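Long-range contacts in 2,3-bisphosphoglycerate-independent phosphoglycerate mutase (Pyrococcus horikoshii, PDB 2ZKT), which probably interconverts 2-phosphoglycerate and 3-phosphoglycerate in glycolysis, as a metal-binding mutase of the alkaline phosphatase clan that needs no 2,3-bisphosphoglycerate: residues V2-I10 against I396-R406; F195-E204 against I219-G227. All coordinates share one frame; numbering follows the deposited sequence.

Contact 1: residues V2-I10 against I396-R406; sequences VLKRKGLLI and IVPIMMDLMNR
The carbonyl oxygen of Arg5 is gripped side-on by the guanidinium of Arg406, which gives NE at 2.9 Å and NH2 at 3.3 Å to this one O. The oxygen lies at the edge of the guanidinium, close to its plane, but NH2 approaches from above the carbonyl plane. Lys4 CD crosses one face of the same group, 3.8 Å from Arg406 NH1. Arg5 makes a second grip of the same side-on kind: its NE and NH2 both donate to the carbonyl O of Leu403, NH2 at 3.0 Å. A bend at chi3 (-89°) turns this guanidinium edge-on to the helix end, and NH1 is left to form a salt bridge with Glu337. Arg5 N also donates to Met404 O at 3.1 Å, and nearer the N terminus Asn405 ND2 donates to Leu3 O at 3.0 Å. Asn405 has positive phi and ends helix 396-403 in a Schellman motif.

Further along, the contact turns apolar. Met404, bent at chi3 (77°), brings its CE to 3.3 Å from Gly7 N, over backbone that carries no side chain. The CE of Met400 lies 4.0 Å from Leu9 CB, and Phe296 of the adjoining strand touches both methionines. The C-terminal helix thus runs against strand 6-10, a central strand of the mixed sheet, at 149°, roughly antiparallel. Carbonyls at the helix C terminus carry partial negative charge, so the helix-end carbonyl and Glu337 together probably stabilise the Arg5 charge, while both grips tie the chain's two ends together through main-chain oxygens.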
loop_
_atom_site.group_PDB
_atom_site.type_symbol
_atom_site.label_atom_id
_atom_site.label_comp_id
_atom_site.label_asym_id
_atom_site.label_seq_id
_atom_site.Cartn_x
_atom_site.Cartn_y
_atom_site.Cartn_z
ATOM N N VAL B 2 -19.400 -33.498 12.297
ATOM C CA VAL B 2 -18.883 -32.109 12.080
ATOM C C VAL B 2 -17.605 -32.107 11.231
ATOM O O VAL B 2 -16.698 -32.929 11.423
ATOM C CB VAL B 2 -18.598 -31.404 13.417
ATOM C CG1 VAL B 2 -18.045 -30.003 13.159
ATOM C CG2 VAL B 2 -19.882 -31.337 14.240
ATOM N N LEU B 3 -17.552 -31.154 10.301
ATOM C CA LEU B 3 -16.444 -31.010 9.360
ATOM C C LEU B 3 -15.256 -30.192 9.881
ATOM O O LEU B 3 -15.422 -29.106 10.447
ATOM C CB LEU B 3 -16.985 -30.370 8.073
ATOM C CG LEU B 3 -16.057 -30.217 6.871
ATOM C CD1 LEU B 3 -15.620 -31.595 6.364
ATOM C CD2 LEU B 3 -16.800 -29.457 5.781
ATOM N N LYS B 4 -14.051 -30.726 9.673
ATOM C CA LYS B 4 -12.824 -30.049 10.088
ATOM C C LYS B 4 -12.310 -29.204 8.913
ATOM O O LYS B 4 -12.657 -29.460 7.759
ATOM C CB LYS B 4 -11.767 -31.081 10.493
ATOM C CG LYS B 4 -12.159 -31.938 11.690
ATOM C CD LYS B 4 -11.089 -32.987 11.975
ATOM C CE LYS B 4 -11.415 -33.805 13.216
ATOM N NZ LYS B 4 -10.304 -34.776 13.513
ATOM N N ARG B 5 -11.479 -28.202 9.204
ATOM C CA ARG B 5 -10.947 -27.340 8.147
ATOM C C ARG B 5 -9.426 -27.378 8.108
ATOM O O ARG B 5 -8.789 -27.886 9.033
ATOM C CB ARG B 5 -11.435 -25.894 8.359
ATOM C CG ARG B 5 -12.922 -25.719 8.102
ATOM C CD ARG B 5 -13.417 -24.291 8.354
ATOM N NE ARG B 5 -13.826 -24.110 9.743
ATOM C CZ ARG B 5 -15.055 -23.772 10.127
ATOM N NH1 ARG B 5 -16.011 -23.563 9.222
ATOM N NH2 ARG B 5 -15.328 -23.653 11.425
ATOM N N LYS B 6 -8.851 -26.856 7.022
ATOM C CA LYS B 6 -7.395 -26.803 6.879
ATOM C C LYS B 6 -6.878 -25.492 7.477
ATOM O O LYS B 6 -7.662 -24.601 7.826
ATOM C CB LYS B 6 -6.986 -26.869 5.400
ATOM C CG LYS B 6 -7.157 -28.230 4.749
ATOM C CD LYS B 6 -6.835 -28.176 3.253
ATOM C CE LYS B 6 -7.136 -29.511 2.572
ATOM N NZ LYS B 6 -6.239 -30.596 3.074
ATOM N N GLY B 7 -5.556 -25.368 7.587
ATOM C CA GLY B 7 -4.999 -24.145 8.132
ATOM C C GLY B 7 -3.936 -23.533 7.238
ATOM O O GLY B 7 -3.190 -24.247 6.565
ATOM N N LEU B 8 -3.871 -22.201 7.226
ATOM C CA LEU B 8 -2.864 -21.498 6.440
ATOM C C LEU B 8 -2.297 -20.330 7.261
ATOM O O LEU B 8 -2.921 -19.271 7.392
ATOM C CB LEU B 8 -3.460 -20.991 5.114
ATOM C CG LEU B 8 -2.508 -20.236 4.176
ATOM C CD1 LEU B 8 -1.189 -20.986 3.997
ATOM C CD2 LEU B 8 -3.206 -20.054 2.853
ATOM N N LEU B 9 -1.112 -20.547 7.820
ATOM C CA LEU B 9 -0.467 -19.540 8.630
ATOM C C LEU B 9 0.624 -18.841 7.815
ATOM O O LEU B 9 1.620 -19.462 7.405
ATOM C CB LEU B 9 0.130 -20.187 9.887
ATOM C CG LEU B 9 0.927 -19.252 10.810
ATOM C CD1 LEU B 9 0.091 -18.024 11.135
ATOM C CD2 LEU B 9 1.334 -19.997 12.081
ATOM N N ILE B 10 0.433 -17.539 7.600
ATOM C CA ILE B 10 1.368 -16.737 6.819
ATOM C C ILE B 10 2.176 -15.754 7.673
ATOM O O ILE B 10 1.613 -14.918 8.392
ATOM C CB ILE B 10 0.584 -15.994 5.711
ATOM C CG1 ILE B 10 -0.051 -17.041 4.775
ATOM C CG2 ILE B 10 1.491 -15.033 4.937
ATOM C CD1 ILE B 10 -0.838 -16.443 3.639
ATOM N N ILE B 396 -1.688 -18.451 18.903
ATOM C CA ILE B 396 -2.206 -18.381 17.531
ATOM C C ILE B 396 -2.587 -19.757 16.964
ATOM O O ILE B 396 -3.650 -19.954 16.381
ATOM C CB ILE B 396 -1.122 -17.742 16.652
ATOM C CG1 ILE B 396 -0.906 -16.279 17.045
ATOM C CG2 ILE B 396 -1.564 -17.761 15.169
ATOM C CD1 ILE B 396 0.173 -15.606 16.188
ATOM N N VAL B 397 -1.725 -20.765 17.105
ATOM C CA VAL B 397 -2.036 -22.081 16.570
ATOM C C VAL B 397 -3.263 -22.682 17.269
ATOM O O VAL B 397 -4.179 -23.184 16.603
ATOM C CB VAL B 397 -0.798 -23.025 16.679
ATOM C CG1 VAL B 397 -1.206 -24.484 16.430
ATOM C CG2 VAL B 397 0.263 -22.587 15.646
ATOM N N PRO B 398 -3.307 -22.627 18.618
ATOM C CA PRO B 398 -4.473 -23.187 19.325
ATOM C C PRO B 398 -5.782 -22.561 18.839
ATOM O O PRO B 398 -6.784 -23.259 18.631
ATOM C CB PRO B 398 -4.184 -22.855 20.788
ATOM C CG PRO B 398 -2.682 -22.972 20.858
ATOM C CD PRO B 398 -2.246 -22.240 19.581
ATOM N N ILE B 399 -5.779 -21.236 18.665
ATOM C CA ILE B 399 -6.988 -20.563 18.191
ATOM C C ILE B 399 -7.294 -20.997 16.741
ATOM O O ILE B 399 -8.462 -21.135 16.358
ATOM C CB ILE B 399 -6.828 -19.016 18.275
ATOM C CG1 ILE B 399 -6.894 -18.578 19.744
ATOM C CG2 ILE B 399 -7.899 -18.310 17.450
ATOM C CD1 ILE B 399 -6.530 -17.101 19.951
ATOM N N MET B 400 -6.248 -21.204 15.936
ATOM C CA MET B 400 -6.461 -21.635 14.552
ATOM C C MET B 400 -7.001 -23.051 14.568
ATOM O O MET B 400 -7.951 -23.367 13.849
ATOM C CB MET B 400 -5.159 -21.630 13.746
ATOM C CG MET B 400 -4.738 -20.285 13.254
ATOM S SD MET B 400 -3.179 -20.383 12.384
ATOM C CE MET B 400 -3.745 -20.756 10.710
ATOM N N MET B 401 -6.390 -23.900 15.394
ATOM C CA MET B 401 -6.805 -25.295 15.489
ATOM C C MET B 401 -8.245 -25.409 15.959
ATOM O O MET B 401 -8.979 -26.291 15.509
ATOM C CB MET B 401 -5.864 -26.077 16.421
ATOM C CG MET B 401 -4.491 -26.393 15.798
ATOM S SD MET B 401 -4.600 -27.506 14.362
ATOM C CE MET B 401 -2.992 -27.245 13.565
ATOM N N ASP B 402 -8.658 -24.500 16.842
ATOM C CA ASP B 402 -10.032 -24.524 17.343
ATOM C C ASP B 402 -11.015 -24.105 16.242
ATOM O O ASP B 402 -12.091 -24.674 16.086
ATOM C CB ASP B 402 -10.148 -23.597 18.567
ATOM C CG ASP B 402 -11.540 -23.712 19.200
ATOM O OD1 ASP B 402 -11.931 -24.826 19.554
ATOM O OD2 ASP B 402 -12.205 -22.692 19.369
ATOM N N LEU B 403 -10.627 -23.055 15.473
ATOM C CA LEU B 403 -11.484 -22.638 14.367
ATOM C C LEU B 403 -11.570 -23.741 13.300
ATOM O O LEU B 403 -12.529 -23.854 12.543
ATOM C CB LEU B 403 -10.891 -21.382 13.724
ATOM C CG LEU B 403 -11.076 -20.111 14.575
ATOM C CD1 LEU B 403 -10.125 -18.995 14.141
ATOM C CD2 LEU B 403 -12.490 -19.521 14.481
ATOM N N MET B 404 -10.473 -24.542 13.238
ATOM C CA MET B 404 -10.413 -25.665 12.295
ATOM C C MET B 404 -11.125 -26.911 12.854
ATOM O O MET B 404 -11.158 -27.963 12.229
ATOM C CB MET B 404 -8.933 -26.014 12.048
ATOM C CG MET B 404 -8.180 -25.029 11.136
ATOM S SD MET B 404 -6.399 -24.995 11.456
ATOM C CE MET B 404 -5.915 -26.530 10.642
ATOM N N ASN B 405 -11.701 -26.778 14.051
ATOM C CA ASN B 405 -12.410 -27.877 14.714
ATOM C C ASN B 405 -11.497 -29.078 14.967
ATOM O O ASN B 405 -11.933 -30.229 14.902
ATOM C CB ASN B 405 -13.630 -28.314 13.879
ATOM C CG ASN B 405 -14.697 -27.231 13.803
ATOM O OD1 ASN B 405 -14.973 -26.545 14.796
ATOM N ND2 ASN B 405 -15.310 -27.075 12.632
ATOM N N ARG B 406 -10.229 -28.800 15.256
ATOM C CA ARG B 406 -9.255 -29.848 15.518
ATOM C C ARG B 406 -8.771 -29.799 16.964
ATOM O O ARG B 406 -7.767 -30.421 17.314
ATOM C CB ARG B 406 -8.063 -29.709 14.557
ATOM C CG ARG B 406 -8.425 -30.008 13.098
ATOM C CD ARG B 406 -7.243 -29.763 12.150
ATOM N NE ARG B 406 -7.658 -29.909 10.753
ATOM C CZ ARG B 406 -7.825 -31.077 10.132
ATOM N NH1 ARG B 406 -7.592 -32.217 10.776
ATOM N NH2 ARG B 406 -8.268 -31.098 8.877
#

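Contact 2: residues F195-E204 against I219-G227; sequences FVKKAQEVLE and IANYLLIRG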
loop_
_atom_site.group_PDB
_atom_site.type_symbol
_atom_site.label_atom_id
_atom_site.label_comp_id
_atom_site.label_asym_id
_atom_site.label_seq_id
_atom_site.Cartn_x
_atom_site.Cartn_y
_atom_site.Cartn_z
ATOM N N PHE B 195 39.814 -26.652 17.827
ATOM C CA PHE B 195 39.228 -26.618 16.488
ATOM C C PHE B 195 39.550 -25.307 15.759
ATOM O O PHE B 195 39.716 -25.256 14.545
ATOM C CB PHE B 195 37.716 -26.748 16.673
ATOM C CG PHE B 195 37.056 -26.884 15.337
ATOM C CD1 PHE B 195 37.014 -28.128 14.719
ATOM C CD2 PHE B 195 36.485 -25.773 14.730
ATOM C CE1 PHE B 195 36.399 -28.261 13.481
ATOM C CE2 PHE B 195 35.866 -25.917 13.486
ATOM C CZ PHE B 195 35.826 -27.158 12.857
ATOM N N VAL B 196 39.586 -24.208 16.536
ATOM C CA VAL B 196 39.921 -22.910 15.960
ATOM C C VAL B 196 41.406 -22.840 15.596
ATOM O O VAL B 196 41.799 -22.317 14.557
ATOM C CB VAL B 196 39.561 -21.819 16.972
ATOM C CG1 VAL B 196 40.032 -20.461 16.451
ATOM C CG2 VAL B 196 38.058 -21.779 17.167
ATOM N N LYS B 197 42.244 -23.343 16.523
ATOM C CA LYS B 197 43.672 -23.441 16.226
ATOM C C LYS B 197 43.930 -24.325 14.997
ATOM O O LYS B 197 44.651 -23.971 14.071
ATOM C CB LYS B 197 44.372 -24.044 17.451
ATOM C CG LYS B 197 44.533 -23.028 18.587
ATOM C CD LYS B 197 45.178 -23.649 19.831
ATOM C CE LYS B 197 45.483 -22.609 20.917
ATOM N NZ LYS B 197 46.132 -23.263 22.055
ATOM N N LYS B 198 43.337 -25.537 15.035
ATOM C CA LYS B 198 43.532 -26.469 13.928
ATOM C C LYS B 198 42.942 -25.925 12.620
ATOM O O LYS B 198 43.548 -25.978 11.557
ATOM C CB LYS B 198 42.867 -27.798 14.292
ATOM C CG LYS B 198 43.882 -28.839 14.781
ATOM C CD LYS B 198 43.208 -30.139 15.235
ATOM C CE LYS B 198 43.945 -30.799 16.409
ATOM N NZ LYS B 198 43.896 -32.255 16.265
ATOM N N ALA B 199 41.695 -25.421 12.723
ATOM C CA ALA B 199 41.027 -24.847 11.556
ATOM C C ALA B 199 41.887 -23.763 10.894
ATOM O O ALA B 199 42.005 -23.664 9.678
ATOM C CB ALA B 199 39.691 -24.250 12.013
ATOM N N GLN B 200 42.475 -22.908 11.760
ATOM C CA GLN B 200 43.292 -21.802 11.255
ATOM C C GLN B 200 44.406 -22.288 10.314
ATOM O O GLN B 200 44.717 -21.667 9.303
ATOM C CB GLN B 200 43.905 -21.074 12.456
ATOM C CG GLN B 200 44.452 -19.692 12.084
ATOM C CD GLN B 200 44.994 -19.015 13.325
ATOM O OE1 GLN B 200 44.505 -17.999 13.794
ATOM N NE2 GLN B 200 46.071 -19.635 13.857
ATOM N N GLU B 201 45.056 -23.403 10.709
ATOM C CA GLU B 201 46.124 -23.989 9.907
ATOM C C GLU B 201 45.626 -24.369 8.509
ATOM O O GLU B 201 46.241 -24.056 7.494
ATOM C CB GLU B 201 46.640 -25.236 10.634
ATOM C CG GLU B 201 47.409 -24.889 11.914
ATOM C CD GLU B 201 47.961 -26.160 12.526
ATOM O OE1 GLU B 201 48.118 -27.139 11.807
ATOM O OE2 GLU B 201 48.232 -26.159 13.729
ATOM N N VAL B 202 44.501 -25.112 8.512
ATOM C CA VAL B 202 43.880 -25.478 7.236
ATOM C C VAL B 202 43.536 -24.244 6.393
ATOM O O VAL B 202 43.828 -24.160 5.202
ATOM C CB VAL B 202 42.608 -26.275 7.537
ATOM C CG1 VAL B 202 42.014 -26.820 6.236
ATOM C CG2 VAL B 202 42.937 -27.438 8.460
ATOM N N LEU B 203 42.854 -23.271 7.040
ATOM C CA LEU B 203 42.389 -21.982 6.527
ATOM C C LEU B 203 43.537 -21.121 5.977
ATOM O O LEU B 203 43.516 -20.651 4.844
ATOM C CB LEU B 203 41.663 -21.246 7.660
ATOM C CG LEU B 203 40.210 -21.708 7.809
ATOM C CD1 LEU B 203 39.487 -20.999 8.958
ATOM C CD2 LEU B 203 39.375 -21.456 6.551
ATOM N N GLU B 204 44.550 -20.886 6.836
ATOM C CA GLU B 204 45.646 -20.002 6.437
ATOM C C GLU B 204 46.404 -20.526 5.208
ATOM O O GLU B 204 47.426 -19.985 4.802
ATOM C CB GLU B 204 46.613 -19.903 7.619
ATOM C CG GLU B 204 46.418 -18.626 8.441
ATOM C CD GLU B 204 47.328 -18.684 9.650
ATOM O OE1 GLU B 204 47.741 -19.777 10.019
ATOM O OE2 GLU B 204 47.632 -17.628 10.206
ATOM N N ILE B 219 42.035 -11.971 4.536
ATOM C CA ILE B 219 41.861 -13.423 4.476
ATOM C C ILE B 219 40.916 -14.040 5.511
ATOM O O ILE B 219 40.875 -13.619 6.674
ATOM C CB ILE B 219 43.229 -14.149 4.596
ATOM C CG1 ILE B 219 43.885 -13.817 5.945
ATOM C CG2 ILE B 219 44.133 -13.751 3.419
ATOM C CD1 ILE B 219 45.209 -14.544 6.189
ATOM N N ALA B 220 40.156 -15.046 5.063
ATOM C CA ALA B 220 39.228 -15.776 5.933
ATOM C C ALA B 220 40.068 -16.854 6.619
ATOM O O ALA B 220 40.039 -18.015 6.211
ATOM C CB ALA B 220 38.118 -16.428 5.097
ATOM N N ASN B 221 40.825 -16.468 7.648
ATOM C CA ASN B 221 41.690 -17.425 8.341
ATOM C C ASN B 221 41.254 -17.741 9.770
ATOM O O ASN B 221 41.894 -18.550 10.457
ATOM C CB ASN B 221 43.145 -16.916 8.352
ATOM C CG ASN B 221 43.354 -15.752 9.314
ATOM O OD1 ASN B 221 42.545 -14.813 9.367
ATOM N ND2 ASN B 221 44.453 -15.800 10.076
ATOM N N TYR B 222 40.178 -17.104 10.231
ATOM C CA TYR B 222 39.710 -17.384 11.580
ATOM C C TYR B 222 38.240 -17.793 11.610
ATOM O O TYR B 222 37.458 -17.465 10.706
ATOM C CB TYR B 222 39.941 -16.185 12.504
ATOM C CG TYR B 222 40.054 -16.611 13.956
ATOM C CD1 TYR B 222 41.069 -17.483 14.366
ATOM C CD2 TYR B 222 39.145 -16.159 14.915
ATOM C CE1 TYR B 222 41.176 -17.895 15.693
ATOM C CE2 TYR B 222 39.243 -16.566 16.249
ATOM C CZ TYR B 222 40.260 -17.433 16.633
ATOM O OH TYR B 222 40.366 -17.832 17.954
ATOM N N LEU B 223 37.869 -18.508 12.667
ATOM C CA LEU B 223 36.505 -19.001 12.814
ATOM C C LEU B 223 35.787 -18.432 14.044
ATOM O O LEU B 223 36.233 -18.649 15.173
ATOM C CB LEU B 223 36.547 -20.537 12.902
ATOM C CG LEU B 223 36.640 -21.332 11.592
ATOM C CD1 LEU B 223 36.190 -22.769 11.794
ATOM C CD2 LEU B 223 35.800 -20.630 10.525
ATOM N N LEU B 224 34.700 -17.681 13.829
ATOM C CA LEU B 224 33.928 -17.157 14.965
ATOM C C LEU B 224 32.736 -18.105 15.148
ATOM O O LEU B 224 31.857 -18.189 14.287
ATOM C CB LEU B 224 33.446 -15.719 14.713
ATOM C CG LEU B 224 34.551 -14.646 14.715
ATOM C CD1 LEU B 224 33.904 -13.258 14.676
ATOM C CD2 LEU B 224 35.432 -14.786 15.958
ATOM N N ILE B 225 32.740 -18.831 16.273
ATOM C CA ILE B 225 31.706 -19.822 16.588
ATOM C C ILE B 225 30.794 -19.360 17.718
ATOM O O ILE B 225 31.254 -19.009 18.806
ATOM C CB ILE B 225 32.344 -21.172 17.022
ATOM C CG1 ILE B 225 33.377 -21.629 15.982
ATOM C CG2 ILE B 225 31.262 -22.234 17.172
ATOM C CD1 ILE B 225 34.164 -22.865 16.399
ATOM N N ARG B 226 29.488 -19.391 17.462
ATOM C CA ARG B 226 28.524 -18.960 18.463
ATOM C C ARG B 226 27.168 -19.648 18.299
ATOM O O ARG B 226 27.009 -20.555 17.471
ATOM C CB ARG B 226 28.369 -17.436 18.370
ATOM C CG ARG B 226 28.033 -16.931 16.970
ATOM C CD ARG B 226 28.335 -15.438 16.846
ATOM N NE ARG B 226 27.935 -14.706 18.053
ATOM C CZ ARG B 226 27.943 -13.376 18.176
ATOM N NH1 ARG B 226 28.331 -12.607 17.156
ATOM N NH2 ARG B 226 27.568 -12.812 19.325
ATOM N N GLY B 227 26.196 -19.216 19.103
ATOM C CA GLY B 227 24.854 -19.783 19.030
ATOM C C GLY B 227 24.779 -21.288 19.245
ATOM O O GLY B 227 24.112 -21.993 18.478
#
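An antiparallel four-stranded sheet carries helix 186-203 on one face, and here the last turns of that helix pack on edge strand 222-227, with Leu223 at the middle. Leu223 CD1 sits 3.6 Å from Phe195 CE2 and 3.8 Å from Ala199 CB, while its CG meets Leu203 CD1 at 3.9 Å. The leucine is therefore held among three helix residues, and on the sheet side it touches Val100 and Phe102 of the neighbouring strand. Phe195 has CG anti to the backbone N (chi1 -173°), which swings its ring down from the helix toward the strand; Ile225 CD1 approaches Phe195 CD2 at 4.1 Å, the two side chains crossing at about a right angle. The ring also touches Leu152 and Leu154 of strand 152-155. The side chains of Val196 and Ile225 slide past each other in opposite directions, with Val196 CG2 4.1 Å from Ile225 CD1.

Toward the start of the strand the backbone is irregular. Ala220 centres an inverse gamma turn, and Asn221 and Tyr222 both face Ala103 in a classic beta bulge. Leu203 packs over this corner, its CD2 3.5 Å from Ala220 O. Gln200, extended beyond CG, runs past Asn221 O and sets OE1 3.5 Å from Tyr222 CD1, with amide and ring planes 47° apart. The CG of Glu204 lies 3.7 Å from Asn221 CB, but the polar hold on Asn221 comes from elsewhere: its OD1 accepts from Leu105 N. The joining is by van der Waals contact, mostly apolar, with carbonyl oxygens and the Gln200 amide among the touching atoms. The two segments themselves share no hydrogen bond; Asn209 ND2 bridges Leu203 O and Ala220 O, linking helix end and turn indirectly, and Leu105 helps fix the bulge.

From the N terminus the chain enters strand 6-12 of the eight-stranded mixed sheet, and 386 residues after Ile10 helix 396-403 returns to it, so contact 1 closes a loop around almost the whole protein. Contact 2 closes a short one within that loop: 14 residues, including helix 207-214, separate segments 195-204 and 219-227. The two do not cross or touch; the centres of contact 1 and contact 2 are about 47 Å apart, on opposite sides of the chain's centre. Contact 1 joins both ends of the chain at the mixed sheet, whereas contact 2 ties a helix to the edge of the separate antiparallel sheet formed by strands 152-155, 161-166, 96-103 and 222-229.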